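Local coordinates for protein AxyAgu115A (Amphibacillus xylanus NBRC 15112, PDB 6NPS) that probably acts as a family GH115 alpha-glucuronidase, removing glucuronic acid side groups from xylan-type hemicelluloses such as arabinoglucuronoxylan, at residues A[277-289]-A[326-339]. The protein carries 3 engineered substitutions. Residues are numbered along the deposited sequence; the frame is centred on the assembly and turned at random.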
loop_
_atom_site.group_PDB
_atom_site.type_symbol
_atom_site.label_atom_id
_atom_site.label_comp_id
_atom_site.label_asym_id
_atom_site.label_seq_id
_atom_site.Cartn_x
_atom_site.Cartn_y
_atom_site.Cartn_z
ATOM N N ARG A 277 36.984 4.425 -39.758
ATOM C CA ARG A 277 37.889 5.539 -39.487
ATOM C C ARG A 277 37.816 6.595 -40.583
ATOM O O ARG A 277 37.592 7.773 -40.306
ATOM C CB ARG A 277 39.323 5.045 -39.337
ATOM C CG ARG A 277 40.312 6.179 -39.187
ATOM C CD ARG A 277 41.583 5.673 -38.591
ATOM N NE ARG A 277 42.415 6.766 -38.124
ATOM C CZ ARG A 277 43.108 6.723 -36.997
ATOM N NH1 ARG A 277 43.051 5.634 -36.236
ATOM N NH2 ARG A 277 43.846 7.765 -36.631
ATOM N N GLU A 278 37.972 6.184 -41.842
ATOM C CA GLU A 278 38.071 7.153 -42.939
ATOM C C GLU A 278 36.747 7.879 -43.183
ATOM O O GLU A 278 36.738 9.075 -43.498
ATOM C CB GLU A 278 38.539 6.450 -44.215
ATOM C CG GLU A 278 39.671 5.475 -43.980
ATOM C CD GLU A 278 39.211 4.014 -43.990
ATOM O OE1 GLU A 278 38.531 3.595 -43.020
ATOM O OE2 GLU A 278 39.525 3.291 -44.978
ATOM N N GLY A 279 35.625 7.169 -43.071
ATOM C CA GLY A 279 34.334 7.822 -43.215
ATOM C C GLY A 279 34.109 8.906 -42.176
ATOM O O GLY A 279 33.682 10.025 -42.504
ATOM N N ILE A 280 34.396 8.593 -40.904
ATOM C CA ILE A 280 34.189 9.573 -39.835
ATOM C C ILE A 280 35.148 10.746 -39.987
ATOM O O ILE A 280 34.781 11.893 -39.733
ATOM C CB ILE A 280 34.326 8.921 -38.446
ATOM C CG1 ILE A 280 33.294 7.816 -38.273
ATOM C CG2 ILE A 280 34.087 9.978 -37.352
ATOM C CD1 ILE A 280 31.851 8.355 -38.359
ATOM N N THR A 281 36.371 10.487 -40.452
ATOM C CA THR A 281 37.349 11.556 -40.653
ATOM C C THR A 281 36.917 12.519 -41.752
ATOM O O THR A 281 37.037 13.739 -41.595
ATOM C CB THR A 281 38.702 10.936 -40.999
ATOM O OG1 THR A 281 39.180 10.213 -39.863
ATOM C CG2 THR A 281 39.703 11.998 -41.397
ATOM N N LYS A 282 36.450 11.988 -42.892
ATOM C CA LYS A 282 35.971 12.853 -43.967
ATOM C C LYS A 282 34.683 13.552 -43.564
ATOM O O LYS A 282 34.435 14.692 -43.975
ATOM C CB LYS A 282 35.787 12.033 -45.278
ATOM C CG LYS A 282 35.413 12.895 -46.496
ATOM C CD LYS A 282 36.640 13.412 -47.266
ATOM C CE LYS A 282 36.269 13.920 -48.662
ATOM N NZ LYS A 282 36.913 13.133 -49.756
ATOM N N PHE A 283 33.889 12.926 -42.695
ATOM C CA PHE A 283 32.722 13.596 -42.145
ATOM C C PHE A 283 33.123 14.849 -41.363
ATOM O O PHE A 283 32.574 15.935 -41.595
ATOM C CB PHE A 283 31.940 12.593 -41.287
ATOM C CG PHE A 283 30.669 13.140 -40.691
ATOM C CD1 PHE A 283 29.607 13.531 -41.504
ATOM C CD2 PHE A 283 30.522 13.203 -39.311
ATOM C CE1 PHE A 283 28.407 14.034 -40.908
ATOM C CE2 PHE A 283 29.348 13.708 -38.709
ATOM C CZ PHE A 283 28.277 14.107 -39.520
ATOM N N TRP A 284 34.112 14.725 -40.460
ATOM C CA TRP A 284 34.594 15.859 -39.670
ATOM C C TRP A 284 35.283 16.897 -40.551
ATOM O O TRP A 284 35.132 18.107 -40.329
ATOM C CB TRP A 284 35.540 15.355 -38.573
ATOM C CG TRP A 284 34.820 14.590 -37.483
ATOM C CD1 TRP A 284 33.512 14.736 -37.115
ATOM C CD2 TRP A 284 35.371 13.590 -36.616
ATOM N NE1 TRP A 284 33.216 13.879 -36.070
ATOM C CE2 TRP A 284 34.348 13.174 -35.750
ATOM C CE3 TRP A 284 36.639 13.036 -36.471
ATOM C CZ2 TRP A 284 34.541 12.196 -34.772
ATOM C CZ3 TRP A 284 36.831 12.060 -35.480
ATOM C CH2 TRP A 284 35.788 11.650 -34.658
ATOM N N GLU A 285 36.040 16.442 -41.545
ATOM C CA GLU A 285 36.665 17.352 -42.507
ATOM C C GLU A 285 35.632 18.183 -43.278
ATOM O O GLU A 285 35.783 19.402 -43.426
ATOM C CB GLU A 285 37.523 16.549 -43.499
ATOM C CG GLU A 285 38.165 17.433 -44.533
ATOM C CD GLU A 285 38.785 16.639 -45.700
ATOM O OE1 GLU A 285 38.867 15.395 -45.613
ATOM O OE2 GLU A 285 39.174 17.276 -46.702
ATOM N N ASP A 286 34.590 17.537 -43.823
ATOM C CA ASP A 286 33.576 18.303 -44.548
ATOM C C ASP A 286 32.797 19.228 -43.617
ATOM O O ASP A 286 32.393 20.327 -44.027
ATOM C CB ASP A 286 32.659 17.343 -45.300
ATOM C CG ASP A 286 33.342 16.788 -46.586
ATOM O OD1 ASP A 286 34.540 17.108 -46.768
ATOM O OD2 ASP A 286 32.709 16.069 -47.400
ATOM N N GLY A 287 32.617 18.833 -42.357
ATOM C CA GLY A 287 31.999 19.737 -41.393
ATOM C C GLY A 287 32.846 20.976 -41.126
ATOM O O GLY A 287 32.326 22.102 -41.040
ATOM N N LEU A 288 34.150 20.786 -40.958
ATOM C CA LEU A 288 35.020 21.926 -40.687
ATOM C C LEU A 288 35.139 22.839 -41.904
ATOM O O LEU A 288 35.219 24.067 -41.757
ATOM C CB LEU A 288 36.407 21.431 -40.248
ATOM C CG LEU A 288 36.436 20.611 -38.958
ATOM C CD1 LEU A 288 37.773 19.880 -38.849
ATOM C CD2 LEU A 288 36.176 21.494 -37.711
ATOM N N LYS A 289 35.167 22.265 -43.107
ATOM C CA LYS A 289 35.156 23.080 -44.320
ATOM C C LYS A 289 33.858 23.867 -44.459
ATOM O O LYS A 289 33.864 24.966 -45.018
ATOM C CB LYS A 289 35.347 22.199 -45.553
ATOM C CG LYS A 289 36.756 21.700 -45.784
ATOM C CD LYS A 289 36.862 21.031 -47.167
ATOM C CE LYS A 289 38.273 20.506 -47.435
ATOM N NZ LYS A 289 38.419 19.925 -48.809
ATOM N N ASP A 326 43.187 9.041 -29.823
ATOM C CA ASP A 326 43.354 8.899 -31.263
ATOM C C ASP A 326 42.455 9.878 -31.988
ATOM O O ASP A 326 42.881 10.578 -32.913
ATOM C CB ASP A 326 43.059 7.450 -31.699
ATOM C CG ASP A 326 43.743 7.082 -33.028
ATOM O OD1 ASP A 326 43.637 5.913 -33.480
ATOM O OD2 ASP A 326 44.396 7.966 -33.627
ATOM N N VAL A 327 41.189 9.919 -31.602
ATOM C CA VAL A 327 40.258 10.870 -32.190
ATOM C C VAL A 327 40.823 12.291 -32.123
ATOM O O VAL A 327 40.996 12.961 -33.153
ATOM C CB VAL A 327 38.895 10.749 -31.493
ATOM C CG1 VAL A 327 37.999 11.888 -31.869
ATOM C CG2 VAL A 327 38.248 9.384 -31.822
ATOM N N ILE A 328 41.179 12.744 -30.911
ATOM C CA ILE A 328 41.598 14.136 -30.711
ATOM C C ILE A 328 42.807 14.477 -31.574
ATOM O O ILE A 328 42.871 15.545 -32.204
ATOM C CB ILE A 328 41.869 14.411 -29.214
ATOM C CG1 ILE A 328 40.547 14.506 -28.464
ATOM C CG2 ILE A 328 42.664 15.689 -29.079
ATOM C CD1 ILE A 328 40.602 14.430 -26.897
ATOM N N GLN A 329 43.791 13.581 -31.632
ATOM C CA GLN A 329 44.934 13.837 -32.498
ATOM C C GLN A 329 44.497 14.057 -33.944
ATOM O O GLN A 329 45.047 14.921 -34.644
ATOM C CB GLN A 329 45.922 12.677 -32.409
ATOM C CG GLN A 329 47.044 12.888 -31.416
ATOM C CD GLN A 329 48.339 12.278 -31.890
ATOM O OE1 GLN A 329 49.417 12.849 -31.713
ATOM N NE2 GLN A 329 48.240 11.105 -32.506
ATOM N N THR A 330 43.511 13.279 -34.407
ATOM C CA THR A 330 42.998 13.420 -35.772
ATOM C C THR A 330 42.268 14.751 -35.951
ATOM O O THR A 330 42.486 15.469 -36.936
ATOM C CB THR A 330 42.047 12.254 -36.105
ATOM O OG1 THR A 330 42.711 10.995 -35.925
ATOM C CG2 THR A 330 41.553 12.359 -37.536
ATOM N N GLN A 331 41.378 15.079 -35.009
ATOM C CA GLN A 331 40.585 16.296 -35.123
ATOM C C GLN A 331 41.477 17.531 -35.172
ATOM O O GLN A 331 41.293 18.403 -36.035
ATOM C CB GLN A 331 39.583 16.354 -33.974
ATOM C CG GLN A 331 38.423 15.362 -34.110
ATOM C CD GLN A 331 37.695 15.160 -32.812
ATOM O OE1 GLN A 331 38.255 15.394 -31.747
ATOM N NE2 GLN A 331 36.447 14.702 -32.877
ATOM N N ASN A 332 42.506 17.591 -34.316
ATOM C CA ASN A 332 43.408 18.741 -34.348
ATOM C C ASN A 332 44.082 18.891 -35.696
ATOM O O ASN A 332 44.307 20.018 -36.167
ATOM C CB ASN A 332 44.456 18.620 -33.256
ATOM C CG ASN A 332 43.937 19.122 -31.917
ATOM O OD1 ASN A 332 42.903 19.808 -31.848
ATOM N ND2 ASN A 332 44.636 18.763 -30.849
ATOM N N LYS A 333 44.443 17.760 -36.313
ATOM C CA LYS A 333 45.094 17.762 -37.631
ATOM C C LYS A 333 44.159 18.342 -38.688
ATOM O O LYS A 333 44.565 19.167 -39.508
ATOM C CB LYS A 333 45.521 16.346 -38.022
ATOM C CG LYS A 333 46.816 16.285 -38.815
ATOM C CD LYS A 333 46.788 15.158 -39.833
ATOM C CE LYS A 333 47.698 15.458 -41.014
ATOM N NZ LYS A 333 47.445 14.539 -42.157
ATOM N N LEU A 334 42.905 17.903 -38.658
ATOM C CA LEU A 334 41.868 18.460 -39.520
ATOM C C LEU A 334 41.684 19.962 -39.284
ATOM O O LEU A 334 41.625 20.755 -40.237
ATOM C CB LEU A 334 40.570 17.703 -39.291
ATOM C CG LEU A 334 40.528 16.276 -39.839
ATOM C CD1 LEU A 334 39.138 15.750 -39.482
ATOM C CD2 LEU A 334 40.818 16.259 -41.332
ATOM N N ILE A 335 41.663 20.381 -38.026
ATOM C CA ILE A 335 41.425 21.796 -37.742
ATOM C C ILE A 335 42.571 22.653 -38.278
ATOM O O ILE A 335 42.341 23.660 -38.959
ATOM C CB ILE A 335 41.177 21.984 -36.233
ATOM C CG1 ILE A 335 39.817 21.381 -35.867
ATOM C CG2 ILE A 335 41.260 23.471 -35.852
ATOM C CD1 ILE A 335 39.632 21.139 -34.364
ATOM N N LYS A 336 43.787 22.177 -38.097
ATOM C CA LYS A 336 44.942 22.884 -38.603
ATOM C C LYS A 336 44.896 22.992 -40.131
ATOM O O LYS A 336 45.334 23.995 -40.694
ATOM C CB LYS A 336 46.231 22.188 -38.164
ATOM C CG LYS A 336 47.132 23.042 -37.287
ATOM C CD LYS A 336 48.086 22.185 -36.473
ATOM C CE LYS A 336 49.488 22.771 -36.468
ATOM N NZ LYS A 336 50.242 22.419 -37.703
ATOM N N GLU A 337 44.370 21.967 -40.803
ATOM C CA GLU A 337 44.415 21.944 -42.275
ATOM C C GLU A 337 43.298 22.766 -42.913
ATOM O O GLU A 337 43.498 23.345 -43.983
ATOM C CB GLU A 337 44.340 20.506 -42.794
ATOM C CG GLU A 337 45.579 19.681 -42.501
ATOM C CD GLU A 337 45.374 18.177 -42.717
ATOM O OE1 GLU A 337 44.211 17.720 -42.826
ATOM O OE2 GLU A 337 46.388 17.446 -42.744
ATOM N N HIS A 338 42.134 22.855 -42.270
ATOM C CA HIS A 338 40.946 23.395 -42.904
ATOM C C HIS A 338 40.304 24.563 -42.177
ATOM O O HIS A 338 39.283 25.065 -42.654
ATOM C CB HIS A 338 39.905 22.288 -43.068
ATOM C CG HIS A 338 40.431 21.102 -43.809
ATOM N ND1 HIS A 338 40.967 21.205 -45.079
ATOM C CD2 HIS A 338 40.550 19.801 -43.449
ATOM C CE1 HIS A 338 41.381 20.014 -45.475
ATOM N NE2 HIS A 338 41.135 19.144 -44.509
ATOM N N VAL A 339 40.844 24.995 -41.040
ATOM C CA VAL A 339 40.270 26.108 -40.286
ATOM C C VAL A 339 41.335 27.180 -40.112
ATOM O O VAL A 339 41.155 28.316 -40.558
ATOM C CB VAL A 339 39.722 25.665 -38.922
ATOM C CG1 VAL A 339 39.250 26.908 -38.104
ATOM C CG2 VAL A 339 38.543 24.695 -39.102
#
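Leu334 is the knob where two neighbouring outer helices of the GH115 TIM-barrel region pack; their axes approach to 9.7 Å and run in the same general direction, crossing at -35°. It sits in the hole formed by Thr281, Trp284, Glu285 and Leu288, with Leu334 CD1 3.7 Å from Trp284 CB. On the buried side the Leu288 side chain crosses that of Leu334 at about a right angle, putting Leu288 CD1 3.6 Å from Leu334 CB; Leu288 and Ile335 touch and both continue onto Ile298 of strand 298-300. The Trp284 indole is sandwiched between Gln331 NE2, hydrogen-bonded to Gly301 O, and Ile280 CG2 over the opposite face.

The end at Lys289 and His338 is looser: Lys289 is solvent-exposed, its CE making a CH-pi contact over the His338 ring. Glu285, its CG anti to the backbone N (chi1 179°), passes that ring at a slant, Glu285 CG 3.4 Å from His338 NE2, its carboxylate nearly parallel to the ring but displaced from its plane. At the other end Arg277 grips Asp326 firmly, end-on: from above the carboxylate plane, NH1 of Arg277 meets OD1 of Asp326 at 2.8 Å and NH2 of Arg277 meets OD2 of Asp326 at 3.1 Å.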